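Long-range contacts in TonB-dependent siderophore receptor (Pseudomonas aeruginosa 39016, PDB 5NEC), which probably imports iron-loaded siderophores across the bacterial outer membrane, using energy relayed by the TonB system: residues A[211-216]-A[231-236]; A[594-599]-A[643-648]; A[42-47]-A[438-443]. All blocks are in the same frame, centred on the assembly; numbering follows the deposited sequence.

Interaction 1: A[211-216]-A[231-236]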
# COMPACT_ATOMS: atom_id res chain seq x y z
N TRP A 211 6.91 14.84 8.46
CA TRP A 211 6.01 15.95 8.33
C TRP A 211 5.67 16.15 6.86
O TRP A 211 6.42 15.74 5.98
CB TRP A 211 6.61 17.21 8.97
CG TRP A 211 7.88 17.62 8.35
CD1 TRP A 211 9.13 17.21 8.71
CD2 TRP A 211 8.04 18.51 7.24
NE1 TRP A 211 10.07 17.80 7.88
CE2 TRP A 211 9.42 18.60 6.98
CE3 TRP A 211 7.14 19.25 6.45
CZ2 TRP A 211 9.95 19.41 5.95
CZ3 TRP A 211 7.65 20.05 5.43
CH2 TRP A 211 9.04 20.11 5.18
N GLY A 212 4.52 16.75 6.63
CA GLY A 212 4.00 16.92 5.31
C GLY A 212 3.19 18.19 5.13
O GLY A 212 2.60 18.72 6.07
N VAL A 213 3.19 18.65 3.88
CA VAL A 213 2.45 19.82 3.45
C VAL A 213 1.85 19.52 2.09
O VAL A 213 2.56 19.09 1.19
CB VAL A 213 3.33 21.09 3.41
CG1 VAL A 213 4.53 20.90 2.53
CG2 VAL A 213 2.53 22.30 2.94
N ALA A 214 0.53 19.71 1.95
CA ALA A 214 -0.20 19.42 0.72
C ALA A 214 -1.11 20.58 0.39
O ALA A 214 -2.25 20.62 0.83
CB ALA A 214 -1.00 18.13 0.88
N PRO A 215 -0.60 21.56 -0.36
CA PRO A 215 -1.47 22.63 -0.85
C PRO A 215 -2.19 22.23 -2.12
O PRO A 215 -1.66 21.44 -2.89
CB PRO A 215 -0.51 23.77 -1.14
CG PRO A 215 0.78 23.08 -1.46
CD PRO A 215 0.83 21.85 -0.59
N SER A 216 -3.36 22.81 -2.34
CA SER A 216 -4.21 22.48 -3.47
C SER A 216 -5.10 23.70 -3.84
O SER A 216 -5.61 24.40 -2.97
CB SER A 216 -5.06 21.29 -3.08
OG SER A 216 -5.73 20.79 -4.20
N HIS A 231 0.17 20.30 -4.92
CA HIS A 231 1.50 19.88 -4.58
C HIS A 231 1.42 19.01 -3.33
O HIS A 231 0.59 19.25 -2.46
CB HIS A 231 2.44 21.07 -4.39
CG HIS A 231 3.88 20.66 -4.38
ND1 HIS A 231 4.64 20.58 -5.53
CD2 HIS A 231 4.68 20.21 -3.37
CE1 HIS A 231 5.85 20.13 -5.22
NE2 HIS A 231 5.89 19.90 -3.92
N TYR A 232 2.28 17.99 -3.29
CA TYR A 232 2.40 17.06 -2.17
C TYR A 232 3.87 16.96 -1.72
O TYR A 232 4.76 16.68 -2.52
CB TYR A 232 1.86 15.68 -2.55
CG TYR A 232 1.93 14.67 -1.43
CD1 TYR A 232 0.96 14.65 -0.44
CD2 TYR A 232 2.98 13.75 -1.34
CE1 TYR A 232 1.01 13.73 0.60
CE2 TYR A 232 3.05 12.83 -0.30
CZ TYR A 232 2.06 12.82 0.66
OH TYR A 232 2.09 11.93 1.70
N HIS A 233 4.12 17.16 -0.44
CA HIS A 233 5.45 17.12 0.10
C HIS A 233 5.46 16.33 1.40
O HIS A 233 4.70 16.66 2.30
CB HIS A 233 5.97 18.52 0.36
CG HIS A 233 7.38 18.54 0.86
ND1 HIS A 233 8.46 18.44 0.02
CD2 HIS A 233 7.88 18.60 2.11
CE1 HIS A 233 9.57 18.44 0.72
NE2 HIS A 233 9.25 18.54 2.00
N LEU A 234 6.31 15.29 1.48
CA LEU A 234 6.53 14.55 2.72
C LEU A 234 8.02 14.28 2.91
O LEU A 234 8.71 13.85 1.98
CB LEU A 234 5.77 13.22 2.70
CG LEU A 234 5.74 12.47 4.06
CD1 LEU A 234 4.70 13.07 4.99
CD2 LEU A 234 5.46 11.00 3.85
N GLU A 235 8.49 14.52 4.13
CA GLU A 235 9.88 14.33 4.51
C GLU A 235 9.90 13.44 5.74
O GLU A 235 9.09 13.65 6.65
CB GLU A 235 10.48 15.68 4.86
CG GLU A 235 12.00 15.74 4.86
CD GLU A 235 12.48 17.10 4.41
OE1 GLU A 235 12.09 17.49 3.28
OE2 GLU A 235 13.22 17.77 5.18
N SER A 236 10.77 12.45 5.78
CA SER A 236 10.84 11.58 6.95
C SER A 236 12.25 11.22 7.34
O SER A 236 13.15 11.25 6.54
CB SER A 236 9.98 10.34 6.77
OG SER A 236 10.47 9.51 5.76
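Trp211 O is met by two groups of the facing strand: Glu235 N bonds to it at 3.0 Å in a nearly straight line (N-H...O 170°), and Leu234 CA adds a weaker C-H...O contact. The return bond from Trp211 N to Glu235 O closes this hydrogen-bonded pair of a beta hairpin in the barrel wall, formed by the antiparallel strands 206-219 and 225-238; the axes of 211-216 and 231-236 approach to 4.7 Å. The ladder continues with Val213 and His233, which exchange N-H and C=O in both directions, and with His231 N to Pro215 O. Proline has no N-H to give, which leaves that last rung single.

Trp211, Val213, His233 and Glu235 share one face. The indole swings over its neighbours because CG sits between the backbone N and the carbonyl carbon (chi1 60°). Glu235 CB lies over one face of this ring, near its rim, 3.7 Å from Trp211 NE1. Farther out, Trp211 CH2 reaches the rim of the imidazole, 3.6 Å from His233 NE2, in an oblique pair with the ring planes at 43°. The same NE2 donates to Glu235 OE1, which also takes a salt bridge from Arg280, while His233 ND1 bonds to Asp282; the imidazole is thereby held at both nitrogens.

On the opposite face, turned toward the plug loop with Glu120 and Asn123, Gly212 leaves room for the leucine branch of the next strand: Leu234 CD1 comes within 3.9 Å of Gly212 CA and 3.3 Å of Trp211 O.

Interaction 2: A[594-599]-A[643-648]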
# COMPACT_ATOMS: atom_id res chain seq x y z
N GLU A 594 -29.49 0.27 11.77
CA GLU A 594 -29.26 1.72 11.80
C GLU A 594 -28.04 2.11 12.62
O GLU A 594 -27.38 3.10 12.29
CB GLU A 594 -30.50 2.46 12.31
CG GLU A 594 -31.66 2.49 11.32
CD GLU A 594 -31.30 3.18 10.01
OE1 GLU A 594 -30.49 4.14 10.05
OE2 GLU A 594 -31.81 2.76 8.94
N LYS A 595 -27.75 1.35 13.68
CA LYS A 595 -26.64 1.65 14.59
C LYS A 595 -25.37 0.81 14.38
O LYS A 595 -24.33 1.17 14.89
CB LYS A 595 -27.12 1.47 16.03
CG LYS A 595 -28.31 2.31 16.41
CD LYS A 595 -28.63 2.09 17.89
CE LYS A 595 -29.46 3.22 18.45
NZ LYS A 595 -29.85 2.87 19.83
N TRP A 596 -25.46 -0.26 13.60
CA TRP A 596 -24.42 -1.28 13.53
C TRP A 596 -23.80 -1.31 12.12
O TRP A 596 -24.45 -1.75 11.17
CB TRP A 596 -25.01 -2.64 13.91
CG TRP A 596 -24.05 -3.77 14.05
CD1 TRP A 596 -22.71 -3.69 14.29
CD2 TRP A 596 -24.36 -5.17 14.00
NE1 TRP A 596 -22.16 -4.94 14.37
CE2 TRP A 596 -23.15 -5.88 14.19
CE3 TRP A 596 -25.54 -5.90 13.78
CZ2 TRP A 596 -23.08 -7.27 14.19
CZ3 TRP A 596 -25.47 -7.29 13.78
CH2 TRP A 596 -24.25 -7.96 13.99
N LYS A 597 -22.55 -0.84 12.02
CA LYS A 597 -21.79 -0.82 10.76
C LYS A 597 -20.74 -1.92 10.69
O LYS A 597 -20.21 -2.36 11.71
CB LYS A 597 -21.11 0.53 10.56
CG LYS A 597 -22.11 1.66 10.37
CD LYS A 597 -21.46 2.90 9.80
CE LYS A 597 -20.55 3.55 10.82
NZ LYS A 597 -20.16 4.92 10.38
N VAL A 598 -20.42 -2.33 9.47
CA VAL A 598 -19.46 -3.39 9.24
C VAL A 598 -18.62 -3.13 7.97
O VAL A 598 -19.11 -2.62 6.97
CB VAL A 598 -20.17 -4.77 9.21
CG1 VAL A 598 -20.89 -5.00 7.89
CG2 VAL A 598 -19.19 -5.89 9.49
N PHE A 599 -17.33 -3.46 8.07
CA PHE A 599 -16.42 -3.48 6.93
C PHE A 599 -15.56 -4.72 7.12
O PHE A 599 -14.79 -4.80 8.06
CB PHE A 599 -15.59 -2.22 6.92
CG PHE A 599 -14.75 -2.05 5.69
CD1 PHE A 599 -15.31 -1.51 4.52
CD2 PHE A 599 -13.39 -2.38 5.70
CE1 PHE A 599 -14.54 -1.34 3.37
CE2 PHE A 599 -12.62 -2.21 4.55
CZ PHE A 599 -13.19 -1.68 3.38
N LEU A 643 -12.32 -8.14 10.00
CA LEU A 643 -13.63 -7.67 10.43
C LEU A 643 -13.41 -6.37 11.16
O LEU A 643 -12.65 -6.35 12.13
CB LEU A 643 -14.29 -8.66 11.39
CG LEU A 643 -15.58 -8.18 12.09
CD1 LEU A 643 -16.65 -7.85 11.07
CD2 LEU A 643 -16.10 -9.20 13.08
N TRP A 644 -14.05 -5.29 10.70
CA TRP A 644 -14.11 -4.03 11.45
C TRP A 644 -15.57 -3.67 11.63
O TRP A 644 -16.34 -3.67 10.66
CB TRP A 644 -13.38 -2.90 10.72
CG TRP A 644 -13.44 -1.61 11.49
CD1 TRP A 644 -14.25 -0.55 11.23
CD2 TRP A 644 -12.69 -1.28 12.65
NE1 TRP A 644 -14.03 0.44 12.16
CE2 TRP A 644 -13.08 0.02 13.04
CE3 TRP A 644 -11.70 -1.95 13.39
CZ2 TRP A 644 -12.52 0.66 14.16
CZ3 TRP A 644 -11.14 -1.32 14.49
CH2 TRP A 644 -11.55 -0.01 14.87
N THR A 645 -15.96 -3.35 12.87
CA THR A 645 -17.34 -3.01 13.18
C THR A 645 -17.47 -1.89 14.21
O THR A 645 -16.67 -1.82 15.15
CB THR A 645 -18.11 -4.26 13.64
OG1 THR A 645 -19.49 -3.92 13.76
CG2 THR A 645 -17.61 -4.79 14.98
N THR A 646 -18.47 -1.03 14.02
CA THR A 646 -18.82 -0.01 15.01
C THR A 646 -20.30 -0.08 15.35
O THR A 646 -21.13 -0.46 14.52
CB THR A 646 -18.47 1.41 14.54
OG1 THR A 646 -19.09 1.68 13.29
CG2 THR A 646 -16.95 1.55 14.42
N TYR A 647 -20.61 0.27 16.59
CA TYR A 647 -21.97 0.28 17.09
C TYR A 647 -22.25 1.61 17.79
O TYR A 647 -21.51 1.99 18.70
CB TYR A 647 -22.20 -0.88 18.06
CG TYR A 647 -23.66 -1.13 18.34
CD1 TYR A 647 -24.46 -1.80 17.41
CD2 TYR A 647 -24.26 -0.66 19.52
CE1 TYR A 647 -25.81 -2.03 17.66
CE2 TYR A 647 -25.61 -0.87 19.77
CZ TYR A 647 -26.37 -1.56 18.84
OH TYR A 647 -27.71 -1.79 19.06
N ASP A 648 -23.30 2.32 17.34
CA ASP A 648 -23.78 3.56 17.98
C ASP A 648 -24.59 3.21 19.25
O ASP A 648 -25.81 3.24 19.26
CB ASP A 648 -24.61 4.41 16.99
CG ASP A 648 -23.76 4.94 15.80
OD1 ASP A 648 -22.54 4.68 15.74
OD2 ASP A 648 -24.29 5.65 14.92
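Leu643 meets Val598 at about a right angle, its CD1 resting 3.6 Å from Val598 CG2. Next, Trp644 forms a complete hydrogen-bonded pair with Phe599: Trp644 N reaches Phe599 O at 2.8 Å, and Phe599 N answers to Trp644 O. The indole itself turns to the other side of the sheet, where its NE1 bonds to Tyr33 OH.

At Thr645 the hydroxyl does double duty. With OG1 opposite the backbone N (chi1 -172°), it donates to Lys597 O at 2.7 Å and takes a weak, bent bond from Trp596 NE1, at the edge of the indole. Lys597 O also receives Thr646 N, which comes from above the carbonyl plane, while Lys597 N bonds back to Thr646 O at 2.9 Å. These are neighbouring antiparallel strands of the TonB-dependent receptor barrel: Trp644, Thr646, Lys597 and Phe599 face the plug, with helix 59-64 close by, and Trp596, Val598, Thr645 and Tyr647 face outward.

Tyr647 sends its ring edge toward the face of Trp596 in an offset edge-to-face pair, planes at 66°, with 5.8 Å from the centroid of the five-membered ring of Trp596 to that of the Tyr647 ring. One face of the phenol ring carries Lys595 CB. At Asp648 the backbone N bonds to Lys595 O at 2.9 Å, and the extended lysine chain runs past the aspartate carbonyl, Lys595 CD lying 3.3 Å from Asp648 O.

Interaction 3: A[42-47]-A[438-443]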
# COMPACT_ATOMS: atom_id res chain seq x y z
N LYS A 42 -12.45 6.62 -15.30
CA LYS A 42 -12.10 5.56 -16.24
C LYS A 42 -13.01 4.35 -15.97
O LYS A 42 -13.12 3.48 -16.83
CB LYS A 42 -10.61 5.16 -16.06
CG LYS A 42 -9.72 5.25 -17.32
CD LYS A 42 -8.30 5.70 -16.99
CE LYS A 42 -8.19 7.21 -16.83
NZ LYS A 42 -7.22 7.62 -15.77
N TYR A 43 -13.64 4.31 -14.79
CA TYR A 43 -14.74 3.39 -14.50
C TYR A 43 -15.99 3.95 -15.15
O TYR A 43 -16.32 5.12 -14.98
CB TYR A 43 -15.03 3.28 -13.01
CG TYR A 43 -14.05 2.44 -12.24
CD1 TYR A 43 -12.71 2.85 -12.10
CD2 TYR A 43 -14.46 1.26 -11.62
CE1 TYR A 43 -11.81 2.09 -11.38
CE2 TYR A 43 -13.56 0.50 -10.89
CZ TYR A 43 -12.25 0.92 -10.77
OH TYR A 43 -11.37 0.14 -10.05
N THR A 44 -16.69 3.08 -15.87
CA THR A 44 -17.86 3.44 -16.67
C THR A 44 -19.19 2.87 -16.09
O THR A 44 -20.15 2.66 -16.86
CB THR A 44 -17.61 2.97 -18.14
OG1 THR A 44 -17.34 1.57 -18.17
CG2 THR A 44 -16.40 3.72 -18.77
N ALA A 45 -19.24 2.67 -14.76
CA ALA A 45 -20.35 1.99 -14.06
C ALA A 45 -20.14 1.98 -12.53
O ALA A 45 -19.00 1.98 -12.08
CB ALA A 45 -20.51 0.56 -14.56
N PRO A 46 -21.24 1.93 -11.74
CA PRO A 46 -21.09 1.75 -10.27
C PRO A 46 -20.45 0.41 -9.87
O PRO A 46 -20.40 -0.51 -10.69
CB PRO A 46 -22.53 1.85 -9.73
CG PRO A 46 -23.42 1.61 -10.91
CD PRO A 46 -22.66 2.04 -12.14
N LEU A 47 -19.99 0.30 -8.63
CA LEU A 47 -19.22 -0.88 -8.18
C LEU A 47 -20.07 -2.15 -8.08
O LEU A 47 -19.58 -3.24 -8.42
CB LEU A 47 -18.47 -0.62 -6.87
CG LEU A 47 -17.37 0.46 -6.90
CD1 LEU A 47 -16.64 0.53 -5.56
CD2 LEU A 47 -16.36 0.24 -8.04
N PHE A 438 -11.79 1.83 -22.89
CA PHE A 438 -12.69 1.05 -22.06
C PHE A 438 -14.13 1.43 -22.45
O PHE A 438 -14.41 2.60 -22.67
CB PHE A 438 -12.39 1.31 -20.57
CG PHE A 438 -13.15 0.40 -19.63
CD1 PHE A 438 -13.00 -1.00 -19.70
CD2 PHE A 438 -14.04 0.92 -18.67
CE1 PHE A 438 -13.72 -1.85 -18.85
CE2 PHE A 438 -14.74 0.06 -17.81
CZ PHE A 438 -14.58 -1.32 -17.90
N ASP A 439 -15.01 0.43 -22.58
CA ASP A 439 -16.43 0.66 -22.90
C ASP A 439 -17.34 -0.27 -22.12
O ASP A 439 -17.10 -1.46 -22.08
CB ASP A 439 -16.68 0.47 -24.41
CG ASP A 439 -18.08 0.95 -24.85
OD1 ASP A 439 -18.73 1.68 -24.07
OD2 ASP A 439 -18.52 0.63 -25.98
N THR A 440 -18.39 0.29 -21.52
CA THR A 440 -19.49 -0.48 -20.93
C THR A 440 -20.77 -0.24 -21.74
O THR A 440 -21.19 0.90 -21.91
CB THR A 440 -19.72 -0.10 -19.46
OG1 THR A 440 -18.63 -0.58 -18.68
CG2 THR A 440 -21.01 -0.73 -18.89
N ILE A 441 -21.37 -1.33 -22.21
CA ILE A 441 -22.57 -1.27 -23.04
C ILE A 441 -23.75 -1.79 -22.23
O ILE A 441 -23.71 -2.92 -21.75
CB ILE A 441 -22.38 -2.12 -24.32
CG1 ILE A 441 -21.01 -1.79 -24.96
CG2 ILE A 441 -23.53 -1.88 -25.26
CD1 ILE A 441 -20.69 -2.50 -26.26
N ASP A 442 -24.79 -0.98 -22.04
CA ASP A 442 -26.05 -1.46 -21.44
C ASP A 442 -26.88 -2.04 -22.55
O ASP A 442 -27.40 -1.30 -23.38
CB ASP A 442 -26.87 -0.34 -20.79
CG ASP A 442 -26.19 0.26 -19.59
OD1 ASP A 442 -25.56 -0.49 -18.81
OD2 ASP A 442 -26.30 1.50 -19.43
N LEU A 443 -27.00 -3.37 -22.56
CA LEU A 443 -27.81 -4.07 -23.56
C LEU A 443 -29.31 -3.88 -23.25
O LEU A 443 -30.09 -3.53 -24.13
CB LEU A 443 -27.42 -5.54 -23.66
CG LEU A 443 -25.95 -5.79 -24.06
CD1 LEU A 443 -25.61 -7.27 -23.99
CD2 LEU A 443 -25.63 -5.25 -25.45
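Thr44 reaches from an irregular N-terminal loop to the barrel wall, and its side chain meets Thr440 and Phe438 of strand 426-444. Its CB points at the strand and lies 4.0 Å from Thr440 CB, close enough for the two threonines to pass each other as they extend in opposite directions. From CB the side chain divides. The methyl branch, CG2, turns to the phenyl ring and lies 3.7 Å from Phe438 CD2. The hydroxyl branch sits between the backbone N and the carbonyl carbon (chi1 57°), and this rotation places OG1 between Phe438 and Thr440. There it forms a short hydrogen bond, 2.6 Å from Thr44 OG1 to Thr440 OG1, in which either hydroxyl could be the donor. The same oxygen also presses on the phenyl ring, 3.0 Å from Phe438 CE2, a tight approach that comes obliquely to the ring.

The ring has a second polar neighbour from the loop: Lys42 O lies 3.3 Å from Phe438 CD2, again at a slant, so the phenyl ring is met by a backbone carbonyl and a side chain of the same loop. Thr440 CG2 lies 4.0 Å from Thr44 O, a loose methyl-to-carbonyl contact. Around this point, Thr440 OG1 has a further, weak bond to Asn450 of strand 447-464, and Thr44 also touches Ser360 of strand 357-379.

The loop meets the strand through one side chain and two backbone carbonyls, with the Thr44-Thr440 hydroxyl pair as the one hydrogen bond between the two segments. Lying just ahead of strand 54-57, it lines the inner wall in the manner of the plug-in-barrel architecture of TonB-dependent receptors.

In the fold
From the N terminus, the chain first passes through 42-47, whose partner is 438-443, with 390 residues between them; interaction 3 thus closes a very long loop, tying the segment ahead of the plug strands to the barrel wall. Interaction 1 lies wholly within that span and closes a short hairpin of 14 intervening residues. Interaction 2 follows after interaction 3 has closed and joins neighbouring wall strands across 43 residues. No two of the three cross. Their centres stand 31 to 34 Å apart and none touches another: interactions 1 and 2 zip up distant parts of the barrel, while interaction 3 links the N-terminal loop to its inside.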